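Long-range contacts in phosphoribosylaminoimidazole-succinocarboxamide synthase (Saccharomyces cerevisiae, PDB 2CNQ), which catalyses the ATP-dependent joining of L-aspartate to 4-carboxy-5-aminoimidazole ribotide to give SAICAR in de novo purine biosynthesis: residues A[124-129]-A[212-217]; A[242-247]-A[257-262]; A[119-124]-A[194-199]. One frame throughout, in Å; residues are numbered along the deposited sequence. Where two conformers were deposited one is given.

Contact 1 (A[124-129]-A[212-217]); sequences YITGSA and IIADTK. With AMZ (aminoimidazole 4-carboxamide ribonucleotide), chain C.
Ile212 opens the contact by laying its CG2 methyl over one face of the Tyr124 ring, 3.5 Å from the ring centroid and 22° off the normal. This is a CH-pi contact displaced toward the CE1–CZ side of the ring, and the two side chains cross at about a right angle. The first torsion of Ile212 swings CG2 away from its backbone N and onto the ring, while CG1 lies by the phenol oxygen. At Ile213 it is the backbone that matters: its carbonyl oxygen lies obliquely by the ring, 3.6 Å from Tyr124 CD1. At Ala214 the carbonyl accepts a weak, bent bond from Tyr124 N (N to O 3.0 Å) and also lies at the edge of the ring, in its plane. Asp215 follows with a chi1 of 57° that lifts its carboxylate from the strand toward the loop. There OD1 touches Thr126 CG2 at 3.3 Å, and one water, 2.7 Å from Asp215 OD1 and 2.8 Å from Tyr124 O, spans the gap. OD2 takes a hydrogen bond from the ribose hydroxyl O2 of AMZ, 2.6 Å away. Further on, Lys217 runs alongside the base while its NZ pairs with Glu219 and Asp233. Across the ligand, Ser128 N points almost straight at phosphate oxygen OP2 (2.9 Å, 164°). The strand holds the ribose through an acidic side chain, and the helix start, together with Arg122 and Arg242, meets the phosphate; the helix dipole would probably add to the arginines in balancing its charge.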
loop_
_atom_site.group_PDB
_atom_site.type_symbol
_atom_site.label_atom_id
_atom_site.label_comp_id
_atom_site.label_asym_id
_atom_site.label_seq_id
_atom_site.Cartn_x
_atom_site.Cartn_y
_atom_site.Cartn_z
ATOM N N TYR A 124 0.177 -10.434 -12.077
ATOM C CA TYR A 124 -0.974 -11.082 -12.615
ATOM C C TYR A 124 -1.839 -10.017 -13.165
ATOM O O TYR A 124 -1.871 -8.891 -12.678
ATOM C CB TYR A 124 -1.725 -11.814 -11.533
ATOM C CG TYR A 124 -0.943 -12.916 -10.916
ATOM C CD1 TYR A 124 0.096 -12.653 -10.047
ATOM C CD2 TYR A 124 -1.241 -14.224 -11.195
ATOM C CE1 TYR A 124 0.807 -13.674 -9.495
ATOM C CE2 TYR A 124 -0.523 -15.242 -10.627
ATOM C CZ TYR A 124 0.496 -14.960 -9.793
ATOM O OH TYR A 124 1.222 -15.945 -9.207
ATOM N N ILE A 125 -2.576 -10.363 -14.202
ATOM C CA ILE A 125 -3.341 -9.373 -14.891
ATOM C C ILE A 125 -4.712 -9.262 -14.314
ATOM O O ILE A 125 -5.499 -10.184 -14.351
ATOM C CB ILE A 125 -3.322 -9.627 -16.386
ATOM C CG1 ILE A 125 -3.863 -8.414 -17.092
ATOM C CG2 ILE A 125 -4.020 -10.898 -16.819
ATOM C CD1 ILE A 125 -3.625 -8.427 -18.563
ATOM N N THR A 126 -5.019 -8.100 -13.774
ATOM C CA THR A 126 -6.279 -7.844 -13.175
ATOM C C THR A 126 -6.482 -6.364 -13.147
ATOM O O THR A 126 -5.665 -5.597 -13.591
ATOM C CB THR A 126 -6.340 -8.466 -11.769
ATOM O OG1 THR A 126 -7.653 -8.363 -11.277
ATOM C CG2 THR A 126 -5.417 -7.802 -10.800
ATOM N N GLY A 127 -7.607 -5.938 -12.656
ATOM C CA GLY A 127 -7.791 -4.546 -12.396
ATOM C C GLY A 127 -7.671 -3.735 -13.638
ATOM O O GLY A 127 -8.159 -4.104 -14.704
ATOM N N SER A 128 -6.985 -2.628 -13.526
ATOM C CA SER A 128 -6.930 -1.738 -14.653
ATOM C C SER A 128 -6.126 -2.322 -15.774
ATOM O O SER A 128 -6.342 -1.991 -16.923
ATOM C CB SER A 128 -6.405 -0.396 -14.217
ATOM O OG SER A 128 -5.059 -0.433 -13.904
ATOM N N ALA A 129 -5.197 -3.185 -15.470
ATOM C CA ALA A 129 -4.398 -3.818 -16.494
ATOM C C ALA A 129 -5.236 -4.728 -17.337
ATOM O O ALA A 129 -5.083 -4.786 -18.542
ATOM C CB ALA A 129 -3.282 -4.577 -15.869
ATOM N N ILE A 212 -1.247 -15.373 -3.453
ATOM C CA ILE A 212 -0.782 -14.770 -4.672
ATOM C C ILE A 212 -0.877 -13.288 -4.507
ATOM O O ILE A 212 -1.943 -12.753 -4.284
ATOM C CB ILE A 212 -1.625 -15.230 -5.843
ATOM C CG1 ILE A 212 -1.354 -16.699 -6.123
ATOM C CG2 ILE A 212 -1.308 -14.381 -7.048
ATOM C CD1 ILE A 212 -2.279 -17.306 -7.115
ATOM N N ILE A 213 0.240 -12.609 -4.614
ATOM C CA ILE A 213 0.223 -11.171 -4.662
ATOM C C ILE A 213 -0.014 -10.829 -6.098
ATOM O O ILE A 213 0.866 -10.953 -6.928
ATOM C CB ILE A 213 1.520 -10.566 -4.187
ATOM C CG1 ILE A 213 1.926 -11.091 -2.830
ATOM C CG2 ILE A 213 1.356 -9.069 -4.163
ATOM C CD1 ILE A 213 3.218 -10.585 -2.348
ATOM N N ALA A 214 -1.215 -10.449 -6.436
ATOM C CA ALA A 214 -1.516 -10.209 -7.807
ATOM C C ALA A 214 -0.782 -9.003 -8.324
ATOM O O ALA A 214 -0.238 -9.013 -9.412
ATOM C CB ALA A 214 -2.966 -10.014 -7.982
ATOM N N ASP A 215 -0.791 -7.960 -7.526
ATOM C CA ASP A 215 -0.186 -6.721 -7.875
ATOM C C ASP A 215 -0.012 -5.930 -6.602
ATOM O O ASP A 215 -0.520 -6.276 -5.552
ATOM C CB ASP A 215 -0.999 -6.004 -8.943
ATOM C CG ASP A 215 -2.413 -5.755 -8.578
ATOM O OD1 ASP A 215 -3.202 -5.656 -9.525
ATOM O OD2 ASP A 215 -2.715 -5.593 -7.392
ATOM N N THR A 216 0.736 -4.860 -6.712
ATOM C CA THR A 216 0.967 -4.036 -5.571
ATOM C C THR A 216 1.463 -2.701 -6.034
ATOM O O THR A 216 2.020 -2.579 -7.095
ATOM C CB THR A 216 2.003 -4.676 -4.646
ATOM O OG1 THR A 216 1.948 -4.062 -3.377
ATOM C CG2 THR A 216 3.393 -4.583 -5.149
ATOM N N LYS A 217 1.269 -1.723 -5.183
ATOM C CA LYS A 217 1.771 -0.398 -5.364
ATOM C C LYS A 217 2.768 -0.108 -4.317
ATOM O O LYS A 217 2.455 -0.112 -3.141
ATOM C CB LYS A 217 0.629 0.587 -5.303
ATOM C CG LYS A 217 1.040 2.025 -5.490
ATOM C CD LYS A 217 1.482 2.753 -4.258
ATOM C CE LYS A 217 0.356 3.014 -3.322
ATOM N NZ LYS A 217 0.798 3.619 -2.042
HETATM O O5 AMZ C . -3.004 3.854 -3.351
HETATM C C6 AMZ C . -2.889 3.965 -4.553
HETATM N N2 AMZ C . -2.826 5.135 -5.180
HETATM C C3A AMZ C . -2.785 2.791 -5.397
HETATM C C7A AMZ C . -2.863 1.498 -4.976
HETATM N N3 AMZ C . -2.963 0.949 -3.751
HETATM N N1 AMZ C . -2.632 2.819 -6.733
HETATM C C5 AMZ C . -2.600 1.569 -7.134
HETATM N N AMZ C . -2.757 0.748 -6.071
HETATM C C1 AMZ C . -2.707 -0.692 -6.109
HETATM C C2 AMZ C . -4.050 -1.355 -6.171
HETATM C C3 AMZ C . -3.735 -2.652 -6.859
HETATM O O2 AMZ C . -3.202 -3.509 -5.875
HETATM O O1 AMZ C . -4.578 -1.497 -4.869
HETATM O O AMZ C . -2.085 -1.028 -7.317
HETATM C C AMZ C . -2.647 -2.226 -7.831
HETATM C C4 AMZ C . -3.125 -2.009 -9.229
HETATM O O3 AMZ C . -4.328 -1.259 -9.183
HETATM P P AMZ C . -5.139 -1.048 -10.541
HETATM O OP1 AMZ C . -4.352 -0.104 -11.390
HETATM O O4 AMZ C . -6.446 -0.448 -10.080
HETATM O OP2 AMZ C . -5.313 -2.364 -11.226
HETATM O O HOH W 1 -2.681 -6.266 -12.107
#

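Contact 2 (A[242-247]-A[257-262]); sequences RFWNGA and SYDKQF. With AMZ (aminoimidazole 4-carboxamide ribonucleotide), chain C; ADP (adenosine-5'-diphosphate), chain F.
One amide oxygen, Gln261 OE1, takes two hydrogen bonds from the same arginine: Arg242 NE and NH1 each reach it at 2.9 Å. The oxygen lies in the guanidinium plane, yet both nitrogens approach from one face of the amide, about 40° out of its plane. Arg264 also donates to this oxygen, while Gln261 NE2 is held by Asp265. Gripped side-on, the guanidinium turns its remaining NH2 to AMZ OP2 in a nearly straight bond of 2.7 Å, and Asp215 pairs with the same nitrogen. Further along the strand, Asp259 OD2 accepts from Phe243 N at 2.7 Å, as a neighbouring strand's carbonyl would, and Phe243 O accepts from Tyr258 N. A water links the same carboxylate oxygen to Trp244 NE1. The other oxygen, OD1, takes Gln261 N (2.7 Å) on its anti lone pair and Ser257 OG from above the carboxylate plane. With chi1 at 54°, the Asp259 carboxylate faces the strand and the helix start together. Beyond Phe243, Tyr258 lays CE2 against Asn245 CB, 3.6 Å away. Here a side-chain cap at the start of helix 261-269 doubles as an edge partner for strand 228-245, beside the phosphate subsite of the AMZ pocket.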
loop_
_atom_site.group_PDB
_atom_site.type_symbol
_atom_site.label_atom_id
_atom_site.label_comp_id
_atom_site.label_asym_id
_atom_site.label_seq_id
_atom_site.Cartn_x
_atom_site.Cartn_y
_atom_site.Cartn_z
ATOM N N ARG A 242 -3.218 -6.437 -4.140
ATOM C CA ARG A 242 -4.238 -7.434 -4.249
ATOM C C ARG A 242 -3.646 -8.745 -3.869
ATOM O O ARG A 242 -2.604 -9.137 -4.361
ATOM C CB ARG A 242 -4.799 -7.485 -5.630
ATOM C CG ARG A 242 -5.641 -6.311 -5.923
ATOM C CD ARG A 242 -6.038 -6.317 -7.352
ATOM N NE ARG A 242 -6.881 -5.178 -7.638
ATOM C CZ ARG A 242 -6.708 -4.347 -8.636
ATOM N NH1 ARG A 242 -7.618 -3.430 -8.818
ATOM N NH2 ARG A 242 -5.658 -4.397 -9.425
ATOM N N PHE A 243 -4.320 -9.395 -2.940
ATOM C CA PHE A 243 -3.912 -10.656 -2.412
ATOM C C PHE A 243 -4.970 -11.673 -2.686
ATOM O O PHE A 243 -6.111 -11.488 -2.293
ATOM C CB PHE A 243 -3.712 -10.549 -0.925
ATOM C CG PHE A 243 -2.650 -9.621 -0.511
ATOM C CD1 PHE A 243 -2.883 -8.663 0.447
ATOM C CD2 PHE A 243 -1.389 -9.712 -1.029
ATOM C CE1 PHE A 243 -1.863 -7.848 0.895
ATOM C CE2 PHE A 243 -0.389 -8.878 -0.604
ATOM C CZ PHE A 243 -0.625 -7.956 0.376
ATOM N N TRP A 244 -4.564 -12.744 -3.335
ATOM C CA TRP A 244 -5.448 -13.812 -3.684
ATOM C C TRP A 244 -5.018 -15.056 -2.991
ATOM O O TRP A 244 -3.874 -15.290 -2.729
ATOM C CB TRP A 244 -5.405 -14.051 -5.163
ATOM C CG TRP A 244 -5.869 -12.913 -5.957
ATOM C CD1 TRP A 244 -6.690 -11.912 -5.564
ATOM C CD2 TRP A 244 -5.564 -12.670 -7.311
ATOM N NE1 TRP A 244 -6.907 -11.069 -6.588
ATOM C CE2 TRP A 244 -6.236 -11.520 -7.685
ATOM C CE3 TRP A 244 -4.764 -13.320 -8.249
ATOM C CZ2 TRP A 244 -6.175 -11.021 -8.957
ATOM C CZ3 TRP A 244 -4.685 -12.822 -9.500
ATOM C CH2 TRP A 244 -5.376 -11.668 -9.850
ATOM N N ASN A 245 -5.984 -15.884 -2.698
ATOM C CA ASN A 245 -5.706 -17.179 -2.152
ATOM C C ASN A 245 -5.211 -18.086 -3.241
ATOM O O ASN A 245 -5.879 -18.295 -4.243
ATOM C CB ASN A 245 -6.983 -17.692 -1.536
ATOM C CG ASN A 245 -6.797 -18.980 -0.845
ATOM O OD1 ASN A 245 -6.566 -18.989 0.370
ATOM N ND2 ASN A 245 -6.902 -20.053 -1.542
ATOM N N GLY A 246 -4.028 -18.635 -3.066
ATOM C CA GLY A 246 -3.456 -19.458 -4.101
ATOM C C GLY A 246 -4.275 -20.668 -4.415
ATOM O O GLY A 246 -4.405 -21.068 -5.546
ATOM N N ALA A 247 -4.816 -21.274 -3.388
ATOM C CA ALA A 247 -5.568 -22.481 -3.597
ATOM C C ALA A 247 -6.866 -22.248 -4.320
ATOM O O ALA A 247 -7.334 -23.146 -4.985
ATOM C CB ALA A 247 -5.809 -23.142 -2.295
ATOM N N SER A 257 -11.031 -11.746 -2.905
ATOM C CA SER A 257 -10.190 -10.684 -2.453
ATOM C C SER A 257 -9.757 -10.879 -1.033
ATOM O O SER A 257 -10.568 -11.218 -0.178
ATOM C CB SER A 257 -11.100 -9.452 -2.372
ATOM O OG SER A 257 -10.511 -8.409 -1.643
ATOM N N TYR A 258 -8.507 -10.607 -0.752
ATOM C CA TYR A 258 -8.065 -10.479 0.605
ATOM C C TYR A 258 -7.441 -9.114 0.759
ATOM O O TYR A 258 -6.323 -8.950 1.208
ATOM C CB TYR A 258 -7.128 -11.589 0.994
ATOM C CG TYR A 258 -7.853 -12.883 0.894
ATOM C CD1 TYR A 258 -8.490 -13.401 1.984
ATOM C CD2 TYR A 258 -7.964 -13.543 -0.305
ATOM C CE1 TYR A 258 -9.254 -14.539 1.877
ATOM C CE2 TYR A 258 -8.711 -14.691 -0.420
ATOM C CZ TYR A 258 -9.347 -15.171 0.679
ATOM O OH TYR A 258 -10.107 -16.294 0.610
ATOM N N ASP A 259 -8.219 -8.113 0.369
ATOM C CA ASP A 259 -7.677 -6.804 0.146
ATOM C C ASP A 259 -8.813 -5.864 -0.126
ATOM O O ASP A 259 -9.974 -6.192 -0.010
ATOM C CB ASP A 259 -6.701 -6.873 -1.015
ATOM C CG ASP A 259 -7.340 -7.465 -2.228
ATOM O OD1 ASP A 259 -8.418 -6.989 -2.595
ATOM O OD2 ASP A 259 -6.889 -8.448 -2.752
ATOM N N LYS A 260 -8.472 -4.655 -0.482
ATOM C CA LYS A 260 -9.451 -3.632 -0.665
ATOM C C LYS A 260 -10.368 -3.914 -1.806
ATOM O O LYS A 260 -11.393 -3.271 -1.903
ATOM C CB LYS A 260 -8.775 -2.304 -0.917
ATOM C CG LYS A 260 -9.739 -1.144 -0.726
ATOM C CD LYS A 260 -9.253 0.135 -1.331
ATOM C CE LYS A 260 -8.008 0.636 -0.693
ATOM N NZ LYS A 260 -7.867 2.105 -0.915
ATOM N N GLN A 261 -9.993 -4.787 -2.717
ATOM C CA GLN A 261 -10.837 -5.033 -3.847
ATOM C C GLN A 261 -12.214 -5.475 -3.418
ATOM O O GLN A 261 -13.175 -5.185 -4.094
ATOM C CB GLN A 261 -10.235 -6.049 -4.799
ATOM C CG GLN A 261 -10.861 -6.000 -6.145
ATOM C CD GLN A 261 -10.563 -4.695 -6.825
ATOM O OE1 GLN A 261 -9.453 -4.200 -6.753
ATOM N NE2 GLN A 261 -11.556 -4.128 -7.482
ATOM N N PHE A 262 -12.336 -6.143 -2.298
ATOM C CA PHE A 262 -13.624 -6.530 -1.823
ATOM C C PHE A 262 -14.498 -5.307 -1.673
ATOM O O PHE A 262 -15.652 -5.303 -2.050
ATOM C CB PHE A 262 -13.454 -7.203 -0.498
ATOM C CG PHE A 262 -14.731 -7.441 0.179
ATOM C CD1 PHE A 262 -15.058 -6.707 1.285
ATOM C CD2 PHE A 262 -15.631 -8.354 -0.315
ATOM C CE1 PHE A 262 -16.256 -6.884 1.906
ATOM C CE2 PHE A 262 -16.825 -8.542 0.305
ATOM C CZ PHE A 262 -17.144 -7.797 1.418
HETATM O O5 AMZ C . -3.004 3.854 -3.351
HETATM C C6 AMZ C . -2.889 3.965 -4.553
HETATM N N2 AMZ C . -2.826 5.135 -5.180
HETATM C C3A AMZ C . -2.785 2.791 -5.397
HETATM C C7A AMZ C . -2.863 1.498 -4.976
HETATM N N3 AMZ C . -2.963 0.949 -3.751
HETATM N N1 AMZ C . -2.632 2.819 -6.733
HETATM C C5 AMZ C . -2.600 1.569 -7.134
HETATM N N AMZ C . -2.757 0.748 -6.071
HETATM C C1 AMZ C . -2.707 -0.692 -6.109
HETATM C C2 AMZ C . -4.050 -1.355 -6.171
HETATM C C3 AMZ C . -3.735 -2.652 -6.859
HETATM O O2 AMZ C . -3.202 -3.509 -5.875
HETATM O O1 AMZ C . -4.578 -1.497 -4.869
HETATM O O AMZ C . -2.085 -1.028 -7.317
HETATM C C AMZ C . -2.647 -2.226 -7.831
HETATM C C4 AMZ C . -3.125 -2.009 -9.229
HETATM O O3 AMZ C . -4.328 -1.259 -9.183
HETATM P P AMZ C . -5.139 -1.048 -10.541
HETATM O OP1 AMZ C . -4.352 -0.104 -11.390
HETATM O O4 AMZ C . -6.446 -0.448 -10.080
HETATM O OP2 AMZ C . -5.313 -2.364 -11.226
HETATM P PB ADP F . -7.984 4.972 -2.902
HETATM O O1B ADP F . -8.452 6.203 -2.202
HETATM O O2B ADP F . -6.831 5.195 -3.843
HETATM O O3B ADP F . -7.804 3.840 -1.917
HETATM P PA ADP F . -8.579 3.142 -4.613
HETATM O O1A ADP F . -9.620 2.234 -5.144
HETATM O O2A ADP F . -7.661 2.314 -3.792
HETATM O O3A ADP F . -9.114 4.451 -3.919
HETATM O "O5'" ADP F . -7.693 3.760 -5.747
HETATM C "C5'" ADP F . -6.728 2.940 -6.371
HETATM C "C4'" ADP F . -6.081 3.577 -7.583
HETATM O "O4'" ADP F . -7.090 3.716 -8.578
HETATM C "C3'" ADP F . -5.549 4.945 -7.238
HETATM O "O3'" ADP F . -4.404 5.220 -8.023
HETATM C "C2'" ADP F . -6.697 5.820 -7.633
HETATM O "O2'" ADP F . -6.254 7.104 -7.991
HETATM C "C1'" ADP F . -7.253 5.098 -8.837
HETATM N N9 ADP F . -8.677 5.340 -9.036
HETATM C C8 ADP F . -9.567 5.437 -8.063
HETATM N N7 ADP F . -10.790 5.673 -8.557
HETATM C C5 ADP F . -10.672 5.708 -9.874
HETATM C C6 ADP F . -11.640 5.907 -10.931
HETATM N N6 ADP F . -12.938 6.112 -10.601
HETATM N N1 ADP F . -11.155 5.887 -12.186
HETATM C C2 ADP F . -9.832 5.688 -12.464
HETATM N N3 ADP F . -8.889 5.487 -11.513
HETATM C C4 ADP F . -9.269 5.489 -10.214
HETATM O O HOH W 2 -8.162 -8.832 -5.267
#

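Contact 3 (A[119-124]-A[194-199]); sequences VIVRGY and LAVKLY. With AMZ (aminoimidazole 4-carboxamide ribonucleotide), chain C.
Val121 and Tyr199 carry most of this helix-on-sheet contact, in which helix 185-209 packs on one face of the mixed sheet at strand 113-122, and Ala195 fills the next place along. The local axes of strand 119-122 and helix 194-199 pass 8.4 Å apart and cross at -52°. Val121 spreads its two methyls over the helix. CG1, anti to the backbone N (chi1 -179°), settles against the root of the Tyr199 side chain, 3.5 Å from CG and almost as near to CB, and it also meets the CG2 methyl of Val196. CG2 turns the other way, toward Ala195 CB at 3.5 Å. That small methyl is pressed from a second side by Val119 CG1 at 3.4 Å, so both valine contacts are tighter than ordinary van der Waals spacing and the helix sits close down on the strand. Pro157 of strand 153-159 adjoins both Val121 and Tyr199. The opposite face of the strand serves the ligand: Ile120 packs by the ribose and base of AMZ, and the extended Arg122 grasps its phosphate with NH1 on OP2 and NH2 on OP1, in nearly straight bonds. Tyr199 leaves the helix with CG anti to its backbone N (chi1 167°), which carries the ring along the strand to the corner at Gly123. Its buried hydroxyl hydrogen-bonds to the carbonyl of Ile213 on the adjoining strand, and it also approaches the edge of the Tyr124 ring. At the corner itself the Tyr199 OH oxygen rests 3.1 Å from Gly123 CA, on the side of the backbone where glycine carries no side chain.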
loop_
_atom_site.group_PDB
_atom_site.type_symbol
_atom_site.label_atom_id
_atom_site.label_comp_id
_atom_site.label_asym_id
_atom_site.label_seq_id
_atom_site.Cartn_x
_atom_site.Cartn_y
_atom_site.Cartn_z
ATOM N N VAL A 119 4.370 3.179 -7.858
ATOM C CA VAL A 119 5.259 2.175 -8.408
ATOM C C VAL A 119 4.553 0.858 -8.322
ATOM O O VAL A 119 4.741 0.089 -7.405
ATOM C CB VAL A 119 6.580 2.207 -7.688
ATOM C CG1 VAL A 119 7.506 1.153 -8.219
ATOM C CG2 VAL A 119 7.209 3.583 -7.813
ATOM N N ILE A 120 3.684 0.636 -9.280
ATOM C CA ILE A 120 2.877 -0.545 -9.315
ATOM C C ILE A 120 3.620 -1.621 -10.029
ATOM O O ILE A 120 4.202 -1.410 -11.078
ATOM C CB ILE A 120 1.567 -0.265 -9.984
ATOM C CG1 ILE A 120 0.787 0.747 -9.184
ATOM C CG2 ILE A 120 0.770 -1.515 -10.213
ATOM C CD1 ILE A 120 -0.283 1.417 -9.975
ATOM N N VAL A 121 3.601 -2.806 -9.454
ATOM C CA VAL A 121 4.073 -4.000 -10.092
ATOM C C VAL A 121 2.938 -4.957 -10.161
ATOM O O VAL A 121 2.250 -5.165 -9.194
ATOM C CB VAL A 121 5.242 -4.628 -9.356
ATOM C CG1 VAL A 121 5.694 -5.865 -10.095
ATOM C CG2 VAL A 121 6.357 -3.658 -9.225
ATOM N N ARG A 122 2.768 -5.534 -11.333
ATOM C CA ARG A 122 1.741 -6.512 -11.560
ATOM C C ARG A 122 2.368 -7.830 -11.881
ATOM O O ARG A 122 3.087 -7.960 -12.839
ATOM C CB ARG A 122 0.849 -6.110 -12.682
ATOM C CG ARG A 122 0.271 -4.741 -12.504
ATOM C CD ARG A 122 -0.586 -4.383 -13.677
ATOM N NE ARG A 122 -0.980 -3.003 -13.615
ATOM C CZ ARG A 122 -2.041 -2.564 -13.004
ATOM N NH1 ARG A 122 -2.939 -3.367 -12.513
ATOM N NH2 ARG A 122 -2.205 -1.268 -12.905
ATOM N N GLY A 123 2.074 -8.813 -11.076
ATOM C CA GLY A 123 2.445 -10.163 -11.406
ATOM C C GLY A 123 1.405 -10.887 -12.187
ATOM O O GLY A 123 1.704 -11.857 -12.880
ATOM N N TYR A 124 0.177 -10.434 -12.077
ATOM C CA TYR A 124 -0.974 -11.082 -12.615
ATOM C C TYR A 124 -1.839 -10.017 -13.165
ATOM O O TYR A 124 -1.871 -8.891 -12.678
ATOM C CB TYR A 124 -1.725 -11.814 -11.533
ATOM C CG TYR A 124 -0.943 -12.916 -10.916
ATOM C CD1 TYR A 124 0.096 -12.653 -10.047
ATOM C CD2 TYR A 124 -1.241 -14.224 -11.195
ATOM C CE1 TYR A 124 0.807 -13.674 -9.495
ATOM C CE2 TYR A 124 -0.523 -15.242 -10.627
ATOM C CZ TYR A 124 0.496 -14.960 -9.793
ATOM O OH TYR A 124 1.222 -15.945 -9.207
ATOM N N LEU A 194 13.920 -2.360 -9.502
ATOM C CA LEU A 194 13.880 -2.607 -8.096
ATOM C C LEU A 194 12.495 -3.041 -7.721
ATOM O O LEU A 194 12.321 -3.957 -6.950
ATOM C CB LEU A 194 14.252 -1.364 -7.342
ATOM C CG LEU A 194 14.159 -1.460 -5.836
ATOM C CD1 LEU A 194 15.063 -2.552 -5.323
ATOM C CD2 LEU A 194 14.508 -0.150 -5.222
ATOM N N ALA A 195 11.498 -2.368 -8.236
ATOM C CA ALA A 195 10.149 -2.717 -7.874
ATOM C C ALA A 195 9.856 -4.142 -8.244
ATOM O O ALA A 195 9.249 -4.859 -7.479
ATOM C CB ALA A 195 9.193 -1.779 -8.552
ATOM N N VAL A 196 10.249 -4.564 -9.429
ATOM C CA VAL A 196 9.990 -5.916 -9.834
ATOM C C VAL A 196 10.765 -6.865 -8.963
ATOM O O VAL A 196 10.249 -7.891 -8.589
ATOM C CB VAL A 196 10.287 -6.121 -11.308
ATOM C CG1 VAL A 196 10.369 -7.568 -11.656
ATOM C CG2 VAL A 196 9.223 -5.409 -12.115
ATOM N N LYS A 197 11.982 -6.529 -8.629
ATOM C CA LYS A 197 12.765 -7.383 -7.787
ATOM C C LYS A 197 12.112 -7.566 -6.438
ATOM O O LYS A 197 11.996 -8.661 -5.943
ATOM C CB LYS A 197 14.135 -6.795 -7.634
ATOM C CG LYS A 197 15.089 -7.742 -7.014
ATOM C CD LYS A 197 16.463 -7.165 -6.896
ATOM C CE LYS A 197 17.159 -7.079 -8.201
ATOM N NZ LYS A 197 18.622 -6.874 -7.985
ATOM N N LEU A 198 11.692 -6.461 -5.836
ATOM C CA LEU A 198 11.049 -6.536 -4.550
ATOM C C LEU A 198 9.783 -7.313 -4.652
ATOM O O LEU A 198 9.504 -8.169 -3.844
ATOM C CB LEU A 198 10.775 -5.160 -3.993
ATOM C CG LEU A 198 11.977 -4.272 -3.781
ATOM C CD1 LEU A 198 11.538 -2.933 -3.291
ATOM C CD2 LEU A 198 12.959 -4.889 -2.829
ATOM N N TYR A 199 8.986 -7.003 -5.635
ATOM C CA TYR A 199 7.756 -7.708 -5.811
ATOM C C TYR A 199 7.990 -9.183 -5.961
ATOM O O TYR A 199 7.322 -9.963 -5.342
ATOM C CB TYR A 199 7.003 -7.186 -7.026
ATOM C CG TYR A 199 5.893 -8.079 -7.402
ATOM C CD1 TYR A 199 4.692 -8.003 -6.781
ATOM C CD2 TYR A 199 6.072 -9.026 -8.369
ATOM C CE1 TYR A 199 3.683 -8.886 -7.093
ATOM C CE2 TYR A 199 5.080 -9.911 -8.687
ATOM C CZ TYR A 199 3.885 -9.828 -8.041
ATOM O OH TYR A 199 2.962 -10.741 -8.404
HETATM O O5 AMZ C . -3.004 3.854 -3.351
HETATM C C6 AMZ C . -2.889 3.965 -4.553
HETATM N N2 AMZ C . -2.826 5.135 -5.180
HETATM C C3A AMZ C . -2.785 2.791 -5.397
HETATM C C7A AMZ C . -2.863 1.498 -4.976
HETATM N N3 AMZ C . -2.963 0.949 -3.751
HETATM N N1 AMZ C . -2.632 2.819 -6.733
HETATM C C5 AMZ C . -2.600 1.569 -7.134
HETATM N N AMZ C . -2.757 0.748 -6.071
HETATM C C1 AMZ C . -2.707 -0.692 -6.109
HETATM C C2 AMZ C . -4.050 -1.355 -6.171
HETATM C C3 AMZ C . -3.735 -2.652 -6.859
HETATM O O2 AMZ C . -3.202 -3.509 -5.875
HETATM O O1 AMZ C . -4.578 -1.497 -4.869
HETATM O O AMZ C . -2.085 -1.028 -7.317
HETATM C C AMZ C . -2.647 -2.226 -7.831
HETATM C C4 AMZ C . -3.125 -2.009 -9.229
HETATM O O3 AMZ C . -4.328 -1.259 -9.183
HETATM P P AMZ C . -5.139 -1.048 -10.541
HETATM O OP1 AMZ C . -4.352 -0.104 -11.390
HETATM O O4 AMZ C . -6.446 -0.448 -10.080
HETATM O OP2 AMZ C . -5.313 -2.364 -11.226
#

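How the contacts relate
Strand 113-122 comes first and passes through 119-124 into the loop before helix 127-136, so contacts 3 and 1 begin side by side and share Tyr124. Contact 3 closes when the chain reaches helix 185-209, and contact 1 closes just afterwards on strand 211-223, so their segments alternate and the two loops cross. Contact 2 follows in series: after strand 228-245 the chain makes a short loop and comes back beside it at 257-262. Strand 211-223 lies between strands 113-122 and 228-245 in the mixed sheet, so contact 1 sits between contacts 3 and 2. Contact 3 adds a helix on one face, contact 1 the loop into helix 127-136, and contact 2 the start of helix 261-269. All three touch AMZ.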